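Local structure of REP-associated tyrosine transposase (Escherichia coli, 4ER8) at residues Q26-Q31 with K82-A87; G11-F16 with K107-H112; S135-D140 with I148-D153. The protein binds REP DNA hairpins and cleaves and recombines the bacterial interspersed mosaic elements that contain them. One frame throughout, in Å; residues are numbered along the deposited sequence.

Interaction 1 (Q26-Q31 with K82-A87); sequences QLLTTQ and KQFTHA. With nucleotides of chain B.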
# COMPACT_ATOMS: atom_id res chain seq x y z
N GLN A 26 3.24 5.37 14.94
CA GLN A 26 3.92 6.11 13.85
C GLN A 26 5.10 5.33 13.40
O GLN A 26 6.02 5.85 12.74
CB GLN A 26 4.41 7.47 14.30
CG GLN A 26 3.32 8.39 14.76
CD GLN A 26 3.74 9.82 14.64
OE1 GLN A 26 3.07 10.72 15.15
NE2 GLN A 26 4.85 10.06 13.93
N LEU A 27 5.05 4.06 13.77
CA LEU A 27 6.04 3.11 13.46
C LEU A 27 6.36 2.97 11.96
O LEU A 27 7.51 2.76 11.61
CB LEU A 27 5.59 1.79 14.06
CG LEU A 27 6.57 0.65 13.84
CD1 LEU A 27 7.63 0.60 14.98
CD2 LEU A 27 5.80 -0.61 13.76
N LEU A 28 5.38 3.04 11.05
CA LEU A 28 5.68 2.77 9.63
C LEU A 28 6.48 3.95 9.06
O LEU A 28 7.19 3.86 8.05
CB LEU A 28 4.42 2.50 8.81
CG LEU A 28 3.58 1.25 9.09
CD1 LEU A 28 2.54 1.02 8.00
CD2 LEU A 28 4.48 0.03 9.24
N THR A 29 6.37 5.06 9.77
CA THR A 29 7.00 6.27 9.36
C THR A 29 8.39 6.35 10.01
O THR A 29 9.41 6.35 9.30
CB THR A 29 6.05 7.41 9.66
OG1 THR A 29 5.63 7.95 8.40
CG2 THR A 29 6.68 8.51 10.54
N THR A 30 8.41 6.36 11.34
CA THR A 30 9.64 6.36 12.13
C THR A 30 10.62 5.31 11.59
O THR A 30 11.77 5.64 11.25
CB THR A 30 9.28 6.15 13.63
OG1 THR A 30 8.51 7.28 14.08
CG2 THR A 30 10.53 5.99 14.51
N GLN A 31 10.16 4.08 11.43
CA GLN A 31 11.01 3.03 10.88
C GLN A 31 10.81 2.85 9.40
O GLN A 31 10.90 1.73 8.87
CB GLN A 31 10.78 1.72 11.61
CG GLN A 31 11.20 1.74 13.06
CD GLN A 31 12.60 2.30 13.24
OE1 GLN A 31 12.82 3.14 14.12
NE2 GLN A 31 13.55 1.87 12.39
N LYS A 82 6.24 -10.09 7.89
CA LYS A 82 7.15 -10.88 8.73
C LYS A 82 8.52 -10.21 8.90
O LYS A 82 8.91 -9.92 10.03
CB LYS A 82 7.32 -12.30 8.21
CG LYS A 82 8.06 -13.24 9.15
CD LYS A 82 7.68 -14.71 8.91
CE LYS A 82 8.26 -15.26 7.61
NZ LYS A 82 7.61 -16.58 7.21
N GLN A 83 9.22 -9.92 7.79
CA GLN A 83 10.51 -9.22 7.87
C GLN A 83 10.40 -8.01 8.75
O GLN A 83 11.16 -7.84 9.67
CB GLN A 83 11.03 -8.73 6.52
CG GLN A 83 11.22 -9.79 5.47
CD GLN A 83 12.36 -10.76 5.75
OE1 GLN A 83 12.18 -11.97 5.61
NE2 GLN A 83 13.55 -10.23 6.12
N PHE A 84 9.43 -7.15 8.48
CA PHE A 84 9.35 -5.93 9.25
C PHE A 84 9.04 -6.19 10.73
O PHE A 84 9.55 -5.47 11.60
CB PHE A 84 8.36 -4.95 8.62
CG PHE A 84 8.22 -3.67 9.37
CD1 PHE A 84 9.13 -2.64 9.17
CD2 PHE A 84 7.19 -3.49 10.29
CE1 PHE A 84 9.02 -1.42 9.87
CE2 PHE A 84 7.07 -2.31 10.99
CZ PHE A 84 7.99 -1.26 10.77
N THR A 85 8.22 -7.20 11.02
CA THR A 85 7.96 -7.56 12.41
C THR A 85 9.28 -7.99 13.09
O THR A 85 9.59 -7.54 14.21
CB THR A 85 6.88 -8.63 12.51
OG1 THR A 85 5.61 -8.01 12.25
CG2 THR A 85 6.84 -9.25 13.90
N HIS A 86 10.06 -8.80 12.37
CA HIS A 86 11.38 -9.27 12.81
C HIS A 86 12.31 -8.10 13.08
O HIS A 86 12.79 -7.93 14.20
CB HIS A 86 11.99 -10.19 11.73
CG HIS A 86 13.25 -10.88 12.16
ND1 HIS A 86 13.38 -11.50 13.39
CD2 HIS A 86 14.42 -11.08 11.51
CE1 HIS A 86 14.59 -12.03 13.48
NE2 HIS A 86 15.24 -11.79 12.35
N ALA A 87 12.53 -7.30 12.03
CA ALA A 87 13.46 -6.18 12.07
C ALA A 87 13.27 -5.24 13.27
O ALA A 87 14.24 -4.84 13.89
CB ALA A 87 13.41 -5.41 10.77
P DC B 27 6.62 -22.11 14.77
OP1 DC B 27 6.92 -22.63 16.13
OP2 DC B 27 5.21 -21.87 14.34
O5' DC B 27 7.46 -20.75 14.59
C5' DC B 27 8.18 -20.23 15.66
C4' DC B 27 8.75 -18.89 15.26
O4' DC B 27 9.41 -19.03 13.98
C3' DC B 27 7.72 -17.80 15.07
O3' DC B 27 8.30 -16.68 15.49
C2' DC B 27 7.58 -17.61 13.58
C1' DC B 27 8.90 -18.12 13.04
N1 DC B 27 8.68 -18.83 11.77
C2 DC B 27 8.79 -18.03 10.63
O2 DC B 27 9.06 -16.82 10.78
N3 DC B 27 8.60 -18.60 9.40
C4 DC B 27 8.30 -19.89 9.30
N4 DC B 27 8.11 -20.34 8.06
C5 DC B 27 8.18 -20.73 10.47
C6 DC B 27 8.38 -20.16 11.68
P DT B 29 3.77 -11.19 11.99
OP1 DT B 29 4.39 -10.09 11.20
OP2 DT B 29 3.00 -10.92 13.22
O5' DT B 29 2.96 -12.20 11.02
C5' DT B 29 3.45 -12.30 9.67
C4' DT B 29 2.45 -12.99 8.76
O4' DT B 29 2.47 -14.37 9.11
C3' DT B 29 1.00 -12.55 8.89
O3' DT B 29 0.53 -12.06 7.62
C2' DT B 29 0.26 -13.77 9.43
C1' DT B 29 1.18 -14.90 9.00
N1 DT B 29 1.15 -16.06 9.93
C2 DT B 29 1.18 -17.32 9.40
O2 DT B 29 1.23 -17.52 8.21
N3 DT B 29 1.14 -18.36 10.29
C4 DT B 29 1.07 -18.20 11.66
O4 DT B 29 1.03 -19.13 12.43
C5 DT B 29 1.04 -16.87 12.16
C7 DT B 29 0.94 -16.69 13.63
C6 DT B 29 1.08 -15.85 11.29
P DA B 28 7.34 -15.71 16.27
OP1 DA B 28 8.18 -14.74 17.04
OP2 DA B 28 6.30 -16.56 16.89
O5' DA B 28 6.64 -14.97 15.04
C5' DA B 28 7.37 -14.01 14.26
C4' DA B 28 6.57 -13.66 13.01
O4' DA B 28 6.34 -14.81 12.14
C3' DA B 28 5.21 -13.02 13.27
O3' DA B 28 5.08 -12.06 12.26
C2' DA B 28 4.25 -14.17 13.06
C1' DA B 28 4.96 -15.03 12.01
N9 DA B 28 4.67 -16.44 12.22
C8 DA B 28 4.28 -17.05 13.38
N7 DA B 28 4.03 -18.34 13.20
C5 DA B 28 4.28 -18.57 11.86
C6 DA B 28 4.22 -19.71 11.05
N6 DA B 28 3.87 -20.93 11.50
N1 DA B 28 4.49 -19.59 9.73
C2 DA B 28 4.82 -18.39 9.28
N3 DA B 28 4.95 -17.25 9.97
C4 DA B 28 4.65 -17.41 11.25
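Phe84 reaches across from helix 73-87 to the short helix 27-30, and no hydrogen bond joins the two segments. From CB the ring runs straight off its helix, since CG stands anti to the backbone N (chi1 180°). It meets Leu27 end-on with its far edge. Phe84 CE2 lies 3.5 Å from Leu27 CD2, and Phe84 CZ is 3.9 Å from Leu27 CG, which sits in the plane of the ring. Leu28 CD2 approaches the same corner from an oblique angle, 3.9 Å from Phe84 CE2. Round the other side of the tip, Phe84 CE1 rests against Gln31, at 3.8 Å from the backbone O of Gln31 and 4.0 Å from its CB. The edge of the ring is thus held among two leucine branches and the end of a helical turn. That turn is itself tied down by Gln26 O, which accepts from Thr29 N, Thr30 N and Thr30 OG1. Other sides of helix 73-87 face DNA: Lys82 NZ donates to the base atom DC27 N3 of chain B at 3.1 Å, while also pairing with Glu79. Thr85 OG1 lies 2.6 Å from OP1 of DT29 of chain B. Helix 73-87 therefore stands between the bound DNA and helix 27-30, with Met34 of helix 32-45 also touching the Phe84 ring and Trp94 packing against Leu28.

Interaction 2 (G11-F16 with K107-H112); sequences GGTWFF and KDYRHH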
# COMPACT_ATOMS: atom_id res chain seq x y z
N GLY A 11 -0.89 -13.21 -13.24
CA GLY A 11 -0.49 -11.96 -13.89
C GLY A 11 -1.24 -10.71 -13.42
O GLY A 11 -0.99 -9.61 -13.90
N GLY A 12 -2.13 -10.90 -12.44
CA GLY A 12 -3.09 -9.88 -12.05
C GLY A 12 -2.54 -8.66 -11.37
O GLY A 12 -1.39 -8.64 -10.91
N THR A 13 -3.39 -7.64 -11.28
CA THR A 13 -3.04 -6.41 -10.64
C THR A 13 -4.03 -6.24 -9.51
O THR A 13 -5.21 -6.55 -9.68
CB THR A 13 -3.11 -5.26 -11.66
OG1 THR A 13 -2.02 -5.41 -12.61
CG2 THR A 13 -2.98 -3.90 -10.97
N TRP A 14 -3.58 -5.76 -8.35
CA TRP A 14 -4.46 -5.57 -7.23
C TRP A 14 -4.07 -4.37 -6.38
O TRP A 14 -2.93 -3.86 -6.43
CB TRP A 14 -4.41 -6.77 -6.28
CG TRP A 14 -4.79 -8.14 -6.77
CD1 TRP A 14 -6.01 -8.77 -6.59
CD2 TRP A 14 -3.95 -9.09 -7.43
NE1 TRP A 14 -5.96 -10.04 -7.12
CE2 TRP A 14 -4.72 -10.25 -7.65
CE3 TRP A 14 -2.64 -9.06 -7.87
CZ2 TRP A 14 -4.21 -11.35 -8.31
CZ3 TRP A 14 -2.13 -10.13 -8.49
CH2 TRP A 14 -2.91 -11.28 -8.71
N PHE A 15 -5.05 -3.95 -5.56
CA PHE A 15 -4.92 -2.85 -4.62
C PHE A 15 -5.03 -3.48 -3.24
O PHE A 15 -5.86 -4.39 -3.05
CB PHE A 15 -6.11 -1.92 -4.80
CG PHE A 15 -6.21 -0.85 -3.73
CD1 PHE A 15 -5.51 0.31 -3.83
CD2 PHE A 15 -7.01 -1.05 -2.61
CE1 PHE A 15 -5.60 1.28 -2.84
CE2 PHE A 15 -7.11 -0.10 -1.64
CZ PHE A 15 -6.42 1.08 -1.76
N PHE A 16 -4.22 -2.99 -2.28
CA PHE A 16 -4.18 -3.59 -0.96
C PHE A 16 -4.11 -2.51 0.09
O PHE A 16 -3.67 -1.41 -0.19
CB PHE A 16 -2.96 -4.49 -0.76
CG PHE A 16 -2.82 -5.60 -1.75
CD1 PHE A 16 -1.91 -5.51 -2.77
CD2 PHE A 16 -3.53 -6.74 -1.64
CE1 PHE A 16 -1.69 -6.55 -3.66
CE2 PHE A 16 -3.34 -7.81 -2.56
CZ PHE A 16 -2.42 -7.71 -3.57
N LYS A 107 -9.62 2.58 -15.91
CA LYS A 107 -10.25 3.59 -15.06
C LYS A 107 -10.05 3.24 -13.61
O LYS A 107 -9.48 4.05 -12.88
CB LYS A 107 -11.74 3.77 -15.37
CG LYS A 107 -11.99 4.59 -16.66
CD LYS A 107 -13.44 5.11 -16.79
CE LYS A 107 -14.03 4.73 -18.17
NZ LYS A 107 -14.70 5.88 -18.88
N ASP A 108 -10.49 2.05 -13.21
CA ASP A 108 -10.38 1.62 -11.84
C ASP A 108 -8.96 1.74 -11.32
O ASP A 108 -8.75 2.14 -10.16
CB ASP A 108 -10.91 0.22 -11.63
CG ASP A 108 -11.42 0.01 -10.23
OD1 ASP A 108 -11.91 0.99 -9.62
OD2 ASP A 108 -11.34 -1.14 -9.71
N TYR A 109 -8.00 1.46 -12.20
CA TYR A 109 -6.58 1.52 -11.86
C TYR A 109 -6.19 2.92 -11.46
O TYR A 109 -5.64 3.14 -10.37
CB TYR A 109 -5.74 1.08 -13.03
CG TYR A 109 -4.25 1.23 -12.85
CD1 TYR A 109 -3.52 0.35 -12.05
CD2 TYR A 109 -3.55 2.22 -13.53
CE1 TYR A 109 -2.14 0.49 -11.91
CE2 TYR A 109 -2.18 2.36 -13.40
CZ TYR A 109 -1.48 1.48 -12.60
OH TYR A 109 -0.13 1.62 -12.48
N ARG A 110 -6.46 3.86 -12.35
CA ARG A 110 -6.24 5.27 -12.04
C ARG A 110 -6.99 5.76 -10.79
O ARG A 110 -6.40 6.51 -10.02
CB ARG A 110 -6.58 6.15 -13.22
CG ARG A 110 -5.57 6.06 -14.32
CD ARG A 110 -6.27 6.32 -15.63
NE ARG A 110 -5.41 6.21 -16.81
CZ ARG A 110 -5.68 6.81 -17.97
NH1 ARG A 110 -6.79 7.54 -18.08
NH2 ARG A 110 -4.86 6.69 -18.99
N HIS A 111 -8.25 5.37 -10.58
CA HIS A 111 -8.94 5.84 -9.36
C HIS A 111 -8.15 5.35 -8.17
O HIS A 111 -8.00 6.06 -7.17
CB HIS A 111 -10.42 5.39 -9.24
CG HIS A 111 -11.34 6.10 -10.20
ND1 HIS A 111 -12.57 5.58 -10.58
CD2 HIS A 111 -11.22 7.28 -10.86
CE1 HIS A 111 -13.17 6.41 -11.42
NE2 HIS A 111 -12.36 7.44 -11.62
N HIS A 112 -7.63 4.14 -8.27
CA HIS A 112 -6.91 3.60 -7.14
C HIS A 112 -5.51 4.19 -7.05
O HIS A 112 -5.03 4.35 -5.94
CB HIS A 112 -6.90 2.08 -7.13
CG HIS A 112 -8.19 1.48 -6.67
ND1 HIS A 112 -9.26 1.27 -7.53
CD2 HIS A 112 -8.56 0.99 -5.47
CE1 HIS A 112 -10.25 0.72 -6.85
NE2 HIS A 112 -9.85 0.54 -5.61
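Asp108 O is gripped twice by His112, whose ring meets Phe15 across the contact. This is where helix 106-122 packs on the antiparallel sheet of an RNA-recognition-motif-like fold, the scaffold of the HUH nucleases; His59, His61, Asn119, His123 and Glu161 bind the nickel ion. His112 ND1 donates to Asp108 O at 2.8 Å with an N-H...O angle of 161°, and the acceptor lies in the plane of the imidazole. His112 N adds the usual helical bond to the same oxygen from the opposite face of its carbonyl plane. The ring is thereby pinned to its own helix. On strand 13-19, a chi1 of 171° swings the Phe15 ring out from the sheet to the helix. His112 CD2 sits over one face of that ring, displaced toward the rim, 3.5 Å from Phe15 CG. The two planes make 58°, so the pair is neither a stack nor a T-shaped contact. His101, whose backbone bonds to that of Phe15, and Phe157 add their rings to the His112 side, and Ile63 of strand 59-65 touches both partners. Near the start of the strand Thr13 meets Tyr109 more loosely; both polar ends are engaged elsewhere, Thr13 OG1 bonding to Thr65 OG1 and Tyr109 OH to Asn51 OD1. What remains between them is a methyl group beside a ring, Thr13 CG2 lying 4.4 Å from Tyr109 CD1.

Interaction 3 (S135-D140 with I148-D153); sequences STFHRD and IDWAGD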
# COMPACT_ATOMS: atom_id res chain seq x y z
N SER A 135 5.98 8.02 -0.22
CA SER A 135 5.20 7.35 -1.25
C SER A 135 5.95 7.29 -2.57
O SER A 135 7.02 7.86 -2.70
CB SER A 135 3.91 8.08 -1.47
OG SER A 135 4.16 9.27 -2.15
N THR A 136 5.37 6.61 -3.56
CA THR A 136 5.94 6.57 -4.88
C THR A 136 5.50 7.76 -5.77
O THR A 136 5.74 7.78 -7.00
CB THR A 136 5.55 5.29 -5.58
OG1 THR A 136 4.12 5.25 -5.72
CG2 THR A 136 6.05 4.13 -4.77
N PHE A 137 4.85 8.74 -5.15
CA PHE A 137 4.37 9.89 -5.91
C PHE A 137 5.51 10.57 -6.63
O PHE A 137 5.49 10.73 -7.84
CB PHE A 137 3.66 10.88 -5.01
CG PHE A 137 3.17 12.10 -5.73
CD1 PHE A 137 2.10 12.01 -6.64
CD2 PHE A 137 3.73 13.35 -5.47
CE1 PHE A 137 1.61 13.15 -7.28
CE2 PHE A 137 3.26 14.49 -6.12
CZ PHE A 137 2.20 14.38 -7.02
N HIS A 138 6.52 10.96 -5.86
CA HIS A 138 7.81 11.47 -6.40
C HIS A 138 8.52 10.53 -7.39
O HIS A 138 8.96 10.98 -8.42
CB HIS A 138 8.69 11.89 -5.23
CG HIS A 138 7.95 12.73 -4.24
ND1 HIS A 138 7.89 14.11 -4.32
CD2 HIS A 138 7.16 12.39 -3.18
CE1 HIS A 138 7.14 14.59 -3.34
NE2 HIS A 138 6.69 13.56 -2.64
N ARG A 139 8.60 9.23 -7.12
CA ARG A 139 9.09 8.36 -8.16
C ARG A 139 8.31 8.64 -9.46
O ARG A 139 8.91 8.71 -10.53
CB ARG A 139 9.00 6.88 -7.80
CG ARG A 139 9.53 5.96 -8.89
CD ARG A 139 8.93 4.55 -8.83
NE ARG A 139 7.59 4.52 -9.43
CZ ARG A 139 6.61 3.69 -9.11
NH1 ARG A 139 6.78 2.78 -8.16
NH2 ARG A 139 5.45 3.79 -9.74
N ASP A 140 6.99 8.81 -9.35
CA ASP A 140 6.11 8.89 -10.52
C ASP A 140 6.16 10.24 -11.20
O ASP A 140 6.08 10.30 -12.43
CB ASP A 140 4.68 8.57 -10.15
CG ASP A 140 4.43 7.08 -10.01
OD1 ASP A 140 5.35 6.28 -10.29
OD2 ASP A 140 3.31 6.70 -9.63
N ILE A 148 4.09 17.44 -10.30
CA ILE A 148 4.43 17.62 -8.90
C ILE A 148 3.31 18.35 -8.15
O ILE A 148 3.06 18.04 -7.00
CB ILE A 148 5.84 18.33 -8.80
CG1 ILE A 148 6.60 17.91 -7.54
CG2 ILE A 148 5.76 19.88 -9.02
CD1 ILE A 148 6.30 18.79 -6.34
N ASP A 149 2.60 19.26 -8.80
CA ASP A 149 1.55 20.06 -8.11
C ASP A 149 0.15 19.45 -8.19
O ASP A 149 -0.84 20.09 -7.81
CB ASP A 149 1.51 21.53 -8.59
CG ASP A 149 1.24 21.68 -10.09
OD1 ASP A 149 0.88 22.81 -10.48
OD2 ASP A 149 1.39 20.70 -10.89
N TRP A 150 0.09 18.21 -8.66
CA TRP A 150 -1.15 17.47 -8.72
C TRP A 150 -2.03 17.57 -7.47
O TRP A 150 -1.56 17.58 -6.31
CB TRP A 150 -0.85 16.02 -9.06
CG TRP A 150 -2.06 15.18 -9.37
CD1 TRP A 150 -2.75 15.13 -10.55
CD2 TRP A 150 -2.72 14.29 -8.48
NE1 TRP A 150 -3.80 14.25 -10.45
CE2 TRP A 150 -3.80 13.72 -9.19
CE3 TRP A 150 -2.50 13.90 -7.16
CZ2 TRP A 150 -4.65 12.79 -8.61
CZ3 TRP A 150 -3.33 12.99 -6.59
CH2 TRP A 150 -4.40 12.44 -7.31
N ALA A 151 -3.32 17.68 -7.73
CA ALA A 151 -4.32 17.61 -6.71
C ALA A 151 -5.43 16.74 -7.27
O ALA A 151 -5.42 16.45 -8.48
CB ALA A 151 -4.82 19.00 -6.34
N GLY A 152 -6.36 16.31 -6.41
CA GLY A 152 -7.50 15.48 -6.82
C GLY A 152 -8.53 15.39 -5.75
O GLY A 152 -8.23 15.63 -4.59
N ASP A 153 -9.76 15.06 -6.12
CA ASP A 153 -10.85 14.95 -5.14
C ASP A 153 -10.52 13.88 -4.09
O ASP A 153 -10.11 12.78 -4.44
CB ASP A 153 -12.17 14.56 -5.83
CG ASP A 153 -12.55 15.46 -6.98
OD1 ASP A 153 -12.35 16.72 -6.89
OD2 ASP A 153 -13.06 14.89 -8.00
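Phe137 turns the edge of its ring to Ile148 and Trp150, joining the first turn of helix 137-142 to the loop that follows it. An ST turn leads into this helix, Ser135 OG accepting from Phe137 N at 3.1 Å. The contact between the segments is packing, without hydrogen bonds. The Phe137 ring is sent outward from the helix by its extended first torsion (chi1 179°). Phe137 CE2 comes within 3.7 Å of Ile148 O, which lies in the ring plane. The tip atom Phe137 CZ is 4.0 Å from Trp150 CB. With an alanine here, the edge contacts to Ile148 O and Trp150 CB would be lost, and the loop would probably be held less firmly against the helix. Further rings join in: Tyr117 of helix 106-122 meets Phe137 edge-to-face, and His138 lays a face over Phe137, with Phe137 CD2 above the centre of the imidazole. The salt bridge lies within the helix: Arg139 NH2 with Asp140 OD1, its hydrogen-bond geometry weak; both side chains also have partners outside the segments. Arg139 NH2 also donates to Asn51 O on the edge strand 49-55, and Asp140 OD2 bonds to Tyr117 OH. On the loop side Trp150 also leans on Asp114 and Ile118 of helix 106-122, while Gly152 CA sits 4.2 Å above one face of its indole, offset toward the rim.

All three bury similar areas, about 160 Å², and each turns on a phenylalanine without a hydrogen bond across it. Interaction 2 joins strand 13-19 to helix 106-122 close to the nickel site, and its principal pair is buried and aromatic. Interaction 1, its centre about 25 Å from that of interaction 2, joins two helices by a ring edge among leucine branches and a backbone oxygen, with helix 73-87 contacting DNA. Interaction 3 is as peripheral as interaction 1 but about 18 Å from the nucleic acid at its nearest atom, and pairs a buried ring with a largely exposed loop. Helix 106-122 connects interactions 2 and 3, contributing His112 to one and Tyr117 beside the other.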